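Local coordinates for Zn-dependent hydrolase of metallo-beta-lactamase superfamily TM0207 (Thermotoga maritima, PDB 1VJN), which is a putative zinc-dependent hydrolase of the metallo-beta-lactamase superfamily whose substrate is not established, at residues L184-D187 against D188-L192. Residues are numbered along the deposited sequence; the frame is centred on the assembly and turned at random.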
loop_
_atom_site.group_PDB
_atom_site.type_symbol
_atom_site.label_atom_id
_atom_site.label_comp_id
_atom_site.label_asym_id
_atom_site.label_seq_id
_atom_site.Cartn_x
_atom_site.Cartn_y
_atom_site.Cartn_z
ATOM N N LEU A 184 -17.183 -0.345 -4.303
ATOM C CA LEU A 184 -17.801 0.704 -3.509
ATOM C C LEU A 184 -17.006 1.997 -3.623
ATOM O O LEU A 184 -15.796 1.977 -3.862
ATOM C CB LEU A 184 -17.878 0.273 -2.049
ATOM C CG LEU A 184 -18.766 -0.945 -1.758
ATOM C CD1 LEU A 184 -18.535 -1.488 -0.353
ATOM C CD2 LEU A 184 -20.273 -0.632 -1.990
ATOM N N PRO A 185 -17.681 3.131 -3.456
ATOM C CA PRO A 185 -17.000 4.403 -3.424
ATOM C C PRO A 185 -16.123 4.548 -2.167
ATOM O O PRO A 185 -16.412 3.940 -1.157
ATOM C CB PRO A 185 -18.141 5.405 -3.408
ATOM C CG PRO A 185 -19.247 4.684 -2.782
ATOM C CD PRO A 185 -19.145 3.287 -3.308
ATOM N N VAL A 186 -15.065 5.359 -2.263
ATOM C CA VAL A 186 -14.217 5.654 -1.125
ATOM C C VAL A 186 -15.031 6.323 -0.000
ATOM O O VAL A 186 -14.720 6.175 1.166
ATOM C CB VAL A 186 -12.971 6.532 -1.546
ATOM C CG1 VAL A 186 -13.331 7.941 -1.887
ATOM C CG2 VAL A 186 -11.953 6.507 -0.431
ATOM N N ASP A 187 -16.101 7.018 -0.357
ATOM C CA ASP A 187 -16.956 7.672 0.642
ATOM C C ASP A 187 -17.519 6.700 1.687
ATOM O O ASP A 187 -17.746 7.100 2.827
ATOM C CB ASP A 187 -18.113 8.404 -0.041
ATOM C CG ASP A 187 -17.666 9.665 -0.814
ATOM O OD1 ASP A 187 -16.457 10.042 -0.808
ATOM O OD2 ASP A 187 -18.497 10.353 -1.467
ATOM N N ASP A 188 -17.732 5.422 1.315
ATOM C CA ASP A 188 -18.210 4.415 2.281
ATOM C C ASP A 188 -17.197 4.102 3.364
ATOM O O ASP A 188 -17.535 3.734 4.462
ATOM C CB ASP A 188 -18.550 3.096 1.575
ATOM C CG ASP A 188 -19.808 3.185 0.744
ATOM O OD1 ASP A 188 -20.360 4.296 0.564
ATOM O OD2 ASP A 188 -20.319 2.184 0.211
ATOM N N PHE A 189 -15.932 4.194 3.043
ATOM C CA PHE A 189 -14.886 4.065 4.046
ATOM C C PHE A 189 -14.756 5.351 4.852
ATOM O O PHE A 189 -14.656 5.330 6.086
ATOM C CB PHE A 189 -13.618 3.713 3.311
ATOM C CG PHE A 189 -12.430 3.479 4.180
ATOM C CD1 PHE A 189 -12.388 2.418 5.055
ATOM C CD2 PHE A 189 -11.297 4.305 4.057
ATOM C CE1 PHE A 189 -11.278 2.185 5.818
ATOM C CE2 PHE A 189 -10.184 4.080 4.835
ATOM C CZ PHE A 189 -10.160 3.022 5.705
ATOM N N LEU A 190 -14.781 6.494 4.179
ATOM C CA LEU A 190 -14.574 7.785 4.872
ATOM C C LEU A 190 -15.603 8.067 5.965
ATOM O O LEU A 190 -15.290 8.687 6.982
ATOM C CB LEU A 190 -14.575 8.958 3.877
ATOM C CG LEU A 190 -13.552 8.860 2.752
ATOM C CD1 LEU A 190 -13.612 10.095 1.831
ATOM C CD2 LEU A 190 -12.156 8.665 3.299
ATOM N N LYS A 191 -16.842 7.647 5.745
ATOM C CA LYS A 191 -17.890 7.841 6.732
ATOM C C LYS A 191 -17.628 7.123 8.078
ATOM O O LYS A 191 -18.285 7.405 9.065
ATOM C CB LYS A 191 -19.274 7.476 6.168
ATOM C CG LYS A 191 -19.412 6.059 5.630
ATOM C CD LYS A 191 -20.729 5.373 6.025
ATOM C CE LYS A 191 -21.982 6.129 5.582
ATOM N NZ LYS A 191 -23.221 5.620 6.305
ATOM N N LEU A 192 -16.630 6.245 8.134
ATOM C CA LEU A 192 -16.347 5.494 9.346
ATOM C C LEU A 192 -15.371 6.200 10.259
ATOM O O LEU A 192 -15.067 5.704 11.345
ATOM C CB LEU A 192 -15.800 4.112 8.960
ATOM C CG LEU A 192 -16.736 3.254 8.092
ATOM C CD1 LEU A 192 -16.006 1.956 7.663
ATOM C CD2 LEU A 192 -18.081 2.944 8.801
#
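The Asp188 carboxylate meets the side chains of Leu184 and Pro185 where the chain turns into the short helix 187-190, at the periphery of the metallo-hydrolase/oxidoreductase fold. Asp188 N donates to Pro185 O at 3.2 Å, approaching from above the carbonyl plane. With CG beside its own backbone N (chi1 -72°), the carboxylate reaches the CG-CD side of the proline ring, OD1 being 3.5 Å from Pro185 CG, while OD2 sits 3.6 Å from Leu184 CD2; both are van der Waals contacts. Phe189 N makes a weak bond to Val186 O, and its ring, CG anti to the backbone N (chi1 -177°), leads away from the turn to Ile169 and Pro171 of strand 168-172 and meets Phe193 edge-to-face. Leu190 N gives Val186 O its second donor, a straighter i to i+4 bond of 3.0 Å lying in the carbonyl plane. Leu190 CG also touches this oxygen, 3.3 Å from Val186 O, and lies 4.3 Å from Val186 CG2; beyond, the leucine packs on Val214 and Val216, joining the helix to strand 213-216. Lys191 N closes the next helical bond to Asp187 O at 3.1 Å, and Lys191 CG rests 3.4 Å from that same oxygen.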